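Side-chain contacts in vanadium-dependent haloperoxidase (PDB 4CIT), which probably acts as a peroxidase that uses bound vanadate to oxidise halides, with iodide as the preferred substrate: residues Lys221-Pro226 with Ile429-Lys434; Ser234-Glu239 with Asn336-Glu341; Lys241-Val246 with Ile423-Ala428. All blocks are in the same frame, centred on the assembly; numbering follows the deposited sequence.

Contact 1 (Lys221-Pro226 with Ile429-Lys434); sequences KPVPPP and IEVGVK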
# COMPACT_ATOMS: atom_id res chain seq x y z
N LYS A 221 -11.45 1.93 -14.37
CA LYS A 221 -11.46 3.35 -14.80
C LYS A 221 -12.80 3.97 -14.29
O LYS A 221 -13.85 3.41 -14.63
CB LYS A 221 -11.50 3.40 -16.31
CG LYS A 221 -11.65 4.79 -16.89
CD LYS A 221 -11.34 4.79 -18.40
CE LYS A 221 -12.41 4.15 -19.25
NZ LYS A 221 -13.73 4.77 -18.98
N PRO A 222 -12.73 5.16 -13.65
CA PRO A 222 -13.92 5.78 -13.12
C PRO A 222 -14.57 6.65 -14.20
O PRO A 222 -14.06 6.84 -15.30
CB PRO A 222 -13.42 6.62 -12.00
CG PRO A 222 -12.04 6.99 -12.32
CD PRO A 222 -11.54 5.78 -13.10
N VAL A 223 -15.68 7.26 -13.81
CA VAL A 223 -16.22 8.34 -14.62
C VAL A 223 -15.17 9.47 -14.74
O VAL A 223 -14.27 9.62 -13.87
CB VAL A 223 -17.55 8.89 -14.05
CG1 VAL A 223 -18.64 7.80 -13.98
CG2 VAL A 223 -17.38 9.45 -12.68
N PRO A 224 -15.28 10.31 -15.79
CA PRO A 224 -14.31 11.40 -15.88
C PRO A 224 -14.58 12.47 -14.85
O PRO A 224 -15.72 12.56 -14.38
CB PRO A 224 -14.52 11.97 -17.27
CG PRO A 224 -15.92 11.53 -17.69
CD PRO A 224 -16.05 10.15 -17.06
N PRO A 225 -13.57 13.26 -14.49
CA PRO A 225 -13.79 14.35 -13.56
C PRO A 225 -14.58 15.46 -14.26
O PRO A 225 -14.58 15.59 -15.48
CB PRO A 225 -12.38 14.87 -13.26
CG PRO A 225 -11.55 14.53 -14.46
CD PRO A 225 -12.20 13.33 -15.11
N PRO A 226 -15.18 16.35 -13.49
CA PRO A 226 -15.81 17.50 -14.06
C PRO A 226 -14.89 18.33 -14.88
O PRO A 226 -13.69 18.45 -14.57
CB PRO A 226 -16.32 18.31 -12.84
CG PRO A 226 -15.96 17.56 -11.65
CD PRO A 226 -15.35 16.23 -12.03
N ILE A 429 -12.01 12.46 -4.48
CA ILE A 429 -12.16 11.76 -3.24
C ILE A 429 -13.32 10.77 -3.25
O ILE A 429 -13.12 9.57 -2.98
CB ILE A 429 -12.35 12.78 -2.06
CG1 ILE A 429 -11.09 13.68 -1.90
CG2 ILE A 429 -12.75 12.07 -0.79
CD1 ILE A 429 -11.36 14.87 -1.04
N GLU A 430 -14.51 11.24 -3.63
CA GLU A 430 -15.73 10.39 -3.63
C GLU A 430 -15.67 9.32 -4.69
O GLU A 430 -15.90 8.12 -4.40
CB GLU A 430 -16.94 11.25 -3.81
CG GLU A 430 -17.10 12.11 -2.55
CD GLU A 430 -18.41 12.88 -2.55
OE1 GLU A 430 -19.10 12.90 -3.54
OE2 GLU A 430 -18.73 13.49 -1.54
N VAL A 431 -15.26 9.72 -5.88
CA VAL A 431 -15.14 8.79 -6.97
C VAL A 431 -13.98 7.84 -6.70
O VAL A 431 -14.03 6.59 -7.03
CB VAL A 431 -15.03 9.46 -8.36
CG1 VAL A 431 -14.81 8.39 -9.38
CG2 VAL A 431 -16.25 10.35 -8.60
N GLY A 432 -12.90 8.35 -6.09
CA GLY A 432 -11.76 7.49 -5.74
C GLY A 432 -12.08 6.41 -4.73
O GLY A 432 -11.66 5.25 -4.88
N VAL A 433 -12.80 6.77 -3.68
CA VAL A 433 -13.27 5.74 -2.71
C VAL A 433 -14.10 4.66 -3.37
O VAL A 433 -13.93 3.45 -3.12
CB VAL A 433 -14.16 6.38 -1.61
CG1 VAL A 433 -14.88 5.23 -0.83
CG2 VAL A 433 -13.31 7.20 -0.69
N LYS A 434 -15.01 5.04 -4.27
CA LYS A 434 -15.77 4.06 -5.03
C LYS A 434 -14.95 3.14 -5.87
O LYS A 434 -15.15 1.94 -5.94
CB LYS A 434 -16.81 4.81 -5.90
CG LYS A 434 -17.54 3.92 -6.91
CD LYS A 434 -18.61 4.71 -7.71
CE LYS A 434 -19.08 3.83 -8.90
NZ LYS A 434 -19.44 2.40 -8.53

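Contact 2 (Ser234-Glu239 with Asn336-Glu341); sequences SAFYKE and NLIRPE. With VO4 (vanadate ion), chain F.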
# COMPACT_ATOMS: atom_id res chain seq x y z
N SER A 234 -20.44 26.30 -13.04
CA SER A 234 -19.93 25.01 -13.45
C SER A 234 -19.67 24.03 -12.24
O SER A 234 -19.44 24.46 -11.06
CB SER A 234 -18.69 25.16 -14.25
OG SER A 234 -17.54 25.53 -13.44
N ALA A 235 -19.72 22.73 -12.54
CA ALA A 235 -19.42 21.73 -11.49
C ALA A 235 -17.95 21.90 -10.99
O ALA A 235 -17.71 21.86 -9.77
CB ALA A 235 -19.67 20.27 -11.96
N PHE A 236 -17.00 22.17 -11.88
CA PHE A 236 -15.61 22.30 -11.51
C PHE A 236 -15.43 23.47 -10.55
O PHE A 236 -14.81 23.38 -9.47
CB PHE A 236 -14.70 22.42 -12.71
CG PHE A 236 -13.22 22.48 -12.35
CD1 PHE A 236 -12.66 23.70 -12.03
CD2 PHE A 236 -12.46 21.33 -12.16
CE1 PHE A 236 -11.33 23.79 -11.67
CE2 PHE A 236 -11.14 21.40 -11.75
CZ PHE A 236 -10.57 22.65 -11.51
N TYR A 237 -16.03 24.59 -10.90
CA TYR A 237 -15.89 25.78 -10.10
C TYR A 237 -16.49 25.58 -8.72
O TYR A 237 -15.92 26.02 -7.70
CB TYR A 237 -16.49 27.01 -10.81
CG TYR A 237 -15.84 28.30 -10.31
CD1 TYR A 237 -14.58 28.66 -10.77
CD2 TYR A 237 -16.46 29.12 -9.39
CE1 TYR A 237 -13.96 29.82 -10.36
CE2 TYR A 237 -15.84 30.31 -8.96
CZ TYR A 237 -14.59 30.63 -9.46
OH TYR A 237 -13.92 31.78 -9.05
N LYS A 238 -17.64 24.92 -8.65
CA LYS A 238 -18.20 24.59 -7.38
C LYS A 238 -17.24 23.81 -6.52
O LYS A 238 -17.11 24.06 -5.33
CB LYS A 238 -19.58 23.94 -7.50
CG LYS A 238 -20.54 24.99 -8.07
CD LYS A 238 -21.98 24.51 -8.07
CE LYS A 238 -22.92 25.51 -8.73
NZ LYS A 238 -24.17 24.79 -9.06
N GLU A 239 -16.61 22.82 -7.12
CA GLU A 239 -15.69 22.00 -6.34
C GLU A 239 -14.40 22.74 -5.93
O GLU A 239 -13.91 22.54 -4.85
CB GLU A 239 -15.31 20.75 -7.18
CG GLU A 239 -16.51 19.84 -7.26
CD GLU A 239 -16.22 18.40 -7.44
OE1 GLU A 239 -15.05 17.98 -7.49
OE2 GLU A 239 -17.27 17.66 -7.50
N ASN A 336 -5.11 13.69 -16.11
CA ASN A 336 -4.03 14.63 -15.96
C ASN A 336 -4.52 16.02 -15.50
O ASN A 336 -4.31 17.02 -16.17
CB ASN A 336 -3.26 14.71 -17.27
CG ASN A 336 -1.96 15.47 -17.15
OD1 ASN A 336 -1.24 15.37 -16.17
ND2 ASN A 336 -1.64 16.20 -18.18
N LEU A 337 -5.21 16.02 -14.37
CA LEU A 337 -5.94 17.18 -13.84
C LEU A 337 -5.14 18.04 -12.92
O LEU A 337 -4.52 17.56 -11.98
CB LEU A 337 -7.19 16.68 -13.15
CG LEU A 337 -8.21 17.77 -12.77
CD1 LEU A 337 -8.83 18.51 -13.98
CD2 LEU A 337 -9.31 17.14 -11.88
N ILE A 338 -5.26 19.36 -13.13
CA ILE A 338 -4.63 20.36 -12.30
C ILE A 338 -5.07 20.32 -10.84
O ILE A 338 -6.23 20.02 -10.54
CB ILE A 338 -5.01 21.72 -12.96
CG1 ILE A 338 -4.12 22.86 -12.48
CG2 ILE A 338 -6.51 22.00 -12.80
CD1 ILE A 338 -4.18 24.03 -13.51
N ARG A 339 -4.13 20.57 -9.91
CA ARG A 339 -4.36 20.60 -8.51
C ARG A 339 -4.99 21.91 -8.07
O ARG A 339 -4.83 22.95 -8.72
CB ARG A 339 -3.04 20.36 -7.76
CG ARG A 339 -2.53 18.98 -7.94
CD ARG A 339 -3.22 18.03 -6.95
NE ARG A 339 -2.59 16.69 -7.00
CZ ARG A 339 -2.64 15.80 -6.03
NH1 ARG A 339 -3.40 15.96 -4.95
NH2 ARG A 339 -2.04 14.62 -6.20
N PRO A 340 -5.78 21.87 -6.96
CA PRO A 340 -6.52 23.01 -6.49
C PRO A 340 -5.68 24.28 -6.24
O PRO A 340 -6.14 25.39 -6.67
CB PRO A 340 -7.14 22.51 -5.18
CG PRO A 340 -7.29 21.07 -5.33
CD PRO A 340 -6.06 20.67 -6.14
N GLU A 341 -4.49 24.16 -5.64
CA GLU A 341 -3.71 25.38 -5.37
C GLU A 341 -3.35 26.15 -6.63
O GLU A 341 -3.30 27.39 -6.60
CB GLU A 341 -2.45 25.10 -4.55
CG GLU A 341 -1.35 24.33 -5.24
CD GLU A 341 -0.08 24.38 -4.36
OE1 GLU A 341 0.61 25.43 -4.24
OE2 GLU A 341 0.15 23.41 -3.65
O4 VO4 F . -2.73 13.52 -3.39

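Contact 3 (Lys241-Val246 with Ile423-Ala428); sequences KEVYDV and IHYRAA. With VO4 (vanadate ion), chain B; VO4 (vanadate ion), chain F; VO4 (vanadate ion), chain D.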
# COMPACT_ATOMS: atom_id res chain seq x y z
N LYS A 241 -14.28 25.98 -5.39
CA LYS A 241 -14.73 26.87 -4.35
C LYS A 241 -14.88 26.18 -3.01
O LYS A 241 -14.57 26.75 -1.98
CB LYS A 241 -16.04 27.57 -4.76
CG LYS A 241 -16.54 28.67 -3.79
CD LYS A 241 -18.01 29.07 -3.97
CE LYS A 241 -18.34 30.37 -3.24
NZ LYS A 241 -18.59 30.19 -1.78
N GLU A 242 -15.33 24.95 -2.99
CA GLU A 242 -15.36 24.13 -1.80
C GLU A 242 -13.96 23.96 -1.14
O GLU A 242 -13.83 24.16 -0.04
CB GLU A 242 -16.03 22.78 -2.11
CG GLU A 242 -16.06 21.95 -0.84
CD GLU A 242 -16.54 20.51 -0.94
OE1 GLU A 242 -16.65 19.96 -2.05
OE2 GLU A 242 -16.76 19.89 0.17
N VAL A 243 -12.93 23.56 -1.90
CA VAL A 243 -11.56 23.48 -1.46
C VAL A 243 -11.12 24.75 -0.81
O VAL A 243 -10.55 24.77 0.29
CB VAL A 243 -10.61 23.02 -2.59
CG1 VAL A 243 -9.18 22.95 -2.02
CG2 VAL A 243 -11.02 21.62 -3.04
N TYR A 244 -11.38 25.84 -1.52
CA TYR A 244 -10.96 27.20 -1.09
C TYR A 244 -11.60 27.54 0.23
O TYR A 244 -10.92 27.92 1.21
CB TYR A 244 -11.39 28.16 -2.18
CG TYR A 244 -11.04 29.59 -1.87
CD1 TYR A 244 -9.77 30.05 -2.00
CD2 TYR A 244 -12.02 30.46 -1.46
CE1 TYR A 244 -9.42 31.38 -1.74
CE2 TYR A 244 -11.69 31.81 -1.23
CZ TYR A 244 -10.37 32.23 -1.33
OH TYR A 244 -10.00 33.55 -1.10
N ASP A 245 -12.90 27.35 0.31
CA ASP A 245 -13.75 27.69 1.46
C ASP A 245 -13.46 26.82 2.72
O ASP A 245 -13.38 27.31 3.86
CB ASP A 245 -15.28 27.61 1.17
CG ASP A 245 -15.76 28.71 0.23
OD1 ASP A 245 -15.04 29.73 0.03
OD2 ASP A 245 -16.87 28.58 -0.33
N VAL A 246 -13.33 25.51 2.53
CA VAL A 246 -12.91 24.65 3.61
C VAL A 246 -11.62 25.12 4.26
O VAL A 246 -11.48 25.08 5.48
CB VAL A 246 -12.81 23.16 3.13
CG1 VAL A 246 -12.09 22.25 4.14
CG2 VAL A 246 -14.15 22.65 2.85
N ILE A 423 -5.74 19.61 -1.12
CA ILE A 423 -5.03 19.07 -2.27
C ILE A 423 -5.87 18.24 -3.25
O ILE A 423 -5.40 17.86 -4.29
CB ILE A 423 -3.72 18.32 -1.87
CG1 ILE A 423 -4.02 17.00 -1.18
CG2 ILE A 423 -2.81 19.27 -1.10
CD1 ILE A 423 -4.42 17.08 0.24
N HIS A 424 -7.08 17.89 -2.87
CA HIS A 424 -8.05 17.19 -3.75
C HIS A 424 -9.35 17.87 -3.76
O HIS A 424 -9.85 18.32 -2.73
CB HIS A 424 -8.24 15.70 -3.34
CG HIS A 424 -7.13 14.79 -3.79
ND1 HIS A 424 -6.84 14.52 -5.10
CD2 HIS A 424 -6.17 14.15 -3.06
CE1 HIS A 424 -5.81 13.69 -5.17
NE2 HIS A 424 -5.38 13.45 -3.94
N TYR A 425 -10.02 17.81 -4.91
CA TYR A 425 -11.44 18.19 -5.01
C TYR A 425 -12.35 17.03 -4.54
O TYR A 425 -11.95 15.84 -4.54
CB TYR A 425 -11.82 18.49 -6.48
CG TYR A 425 -10.86 19.42 -7.24
CD1 TYR A 425 -10.86 20.75 -7.07
CD2 TYR A 425 -9.92 18.88 -8.08
CE1 TYR A 425 -9.93 21.59 -7.75
CE2 TYR A 425 -9.03 19.68 -8.78
CZ TYR A 425 -9.01 21.04 -8.60
OH TYR A 425 -8.05 21.72 -9.33
N ARG A 426 -13.62 17.34 -4.30
CA ARG A 426 -14.58 16.33 -3.91
C ARG A 426 -14.64 15.13 -4.82
O ARG A 426 -14.72 13.96 -4.32
CB ARG A 426 -15.98 16.97 -3.69
CG ARG A 426 -17.11 15.98 -3.34
CD ARG A 426 -18.41 16.77 -3.22
NE ARG A 426 -18.37 17.57 -1.99
CZ ARG A 426 -18.65 17.13 -0.77
NH1 ARG A 426 -19.11 15.89 -0.58
NH2 ARG A 426 -18.54 17.96 0.29
N ALA A 427 -14.70 15.36 -6.12
CA ALA A 427 -14.85 14.22 -7.08
C ALA A 427 -13.73 13.21 -6.97
O ALA A 427 -13.97 11.98 -6.96
CB ALA A 427 -15.01 14.69 -8.48
N ALA A 428 -12.48 13.71 -6.86
CA ALA A 428 -11.32 12.81 -6.76
C ALA A 428 -11.39 11.94 -5.52
O ALA A 428 -11.04 10.75 -5.56
CB ALA A 428 -10.03 13.63 -6.73
V VO4 B . -3.67 12.25 -3.42
O4 VO4 F . -2.73 13.52 -3.39
O2 VO4 D . -4.80 11.61 -2.08
O HOH W 1 -14.44 20.02 -3.87

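Contact 1 (Lys221-Pro226 with Ile429-Lys434)
The pyrrolidine ring of Pro-222 is the one ring that takes part here, and it meets Val-431 by a corner rather than by a broad surface. Its CB lies 3.5 Å from Val-431 CG1, closer than two carbons usually pack, while its CG stands farther back from the same methyl. Val-431 is placed for this by its first torsion: CG1 is anti to the backbone N (chi1 176°), which carries that branch outward from helix 426-446 to the loop. Val-223 adds a looser touch, with its CG2 at 4.3 Å from Val-431 CG1, so one methyl serves both loop residues. From Val-223 to Pro-226 the backbone keeps polyproline II torsions, an extended form that lets the loop run past the helix without any backbone pairing to it. Tyr-364 supplies a polar tie, since its OH bonds to Val-223 O and its side chain also packs on Val-431. The charged neighbours Glu-430 and Lys-434 turn instead to Arg-426 and Asp-438 of their own helix. Across the pair the chemistry is purely apolar, with neither hydrogen bond nor charge. This surface contact therefore rests on shape and on the exclusion of water from a few carbons, and it lends the loop no directional hold.

Contact 2 (Ser234-Glu239 with Asn336-Glu341)
Apolar contact joins the two segments, and it centres on Phe-236, whose ring reaches Leu-337 and Ile-338 at neighbouring atoms. Phe-236 CE2 lies 4.3 Å from Leu-337 CD1, and Phe-236 CZ stands equally far from Ile-338 CG2; both methyls approach obliquely. The ring is carried out from its helix by a side chain with CG anti to the backbone N (chi1 -177°), and it also meets the rings of Tyr-228 and Tyr-425. Hydrogen bonds lie at the two ends instead. Ser-234 caps helix 235-253, its OG accepting from Tyr-237 N at 3.1 Å. Arg-339, at the N-cap of helix 340-347, has a side chain that leaves the backbone away from segment 234-239, bends at its second torsion and sends its guanidinium to the bound vanadate. Arg-339 NH1 (3.0 Å) and NH2 (3.1 Å) both donate to vanadate O4, which sits in the guanidinium plane at its edge. NE bonds to Phe-361 O and NH1 also to Ile-423 O, which should hinder the group from rotating. Arg-418 bonds the vanadate too. An arginine binding vanadate oxygen is characteristic of the vanadate site of vanadium haloperoxidases, which corresponds to the phosphate site of the related PAP2 phosphatases.

Contact 3 (Lys241-Val246 with Ile423-Ala428)
Glu-242 and Arg-426 cross at about a right angle, yet their carboxylate and guanidinium planes differ by just 5°. The arginine grips side-on: Arg-426 NE donates to Glu-242 OE1 (2.9 Å) and Arg-426 NH2 to Glu-242 OE2 (2.6 Å), a two-pronged salt bridge in which each oxygen is met on its syn side and somewhat out of plane. Glu-242 stretches out to this meeting, whereas Arg-426 folds at its third torsion (chi3 -72°). OE1 also accepts from a water that in turn accepts from Arg-426 N. An alanine in place of Glu-242 removes both carboxylate oxygens, and the guanidinium, left with Glu-430 as a carboxylate partner, would probably be freer to turn. Beside the bridge Val-243 points its CG2 at His-424 O (3.5 Å) and comes obliquely to Tyr-425 CD1 (4.1 Å). That carbonyl oxygen is buried without a polar partner. The side chain of His-424 leaves the backbone away from helix 235-253, and His-424 NE2 binds vanadium at 2.2 Å; Glu-363 holds ND1 as well as Tyr-425 N. Salt bridge and apolar contact thus join helix 235-253 to the segment bearing the vanadium ligand and may help to place it.

The three contacts lie on the same side of the chain's centre and illustrate how segments distant in sequence converge on one site. Contacts 2 and 3, with centres about 8 Å apart, share helix 235-253 and both touch oxygen O4 of the vanadate. The centre of contact 1 is about 13 Å from that of contact 2 and about 14 Å from that of contact 3; contact 1 shares helix 426-446 with the latter, its segment following directly on 423-428. Along the chain contact 1 closes the widest loop, inside which contacts 2 and 3 alternate. Helix 235-253 is thereby held against two vanadate-binding segments, while the proline-rich loop before it packs at the surface.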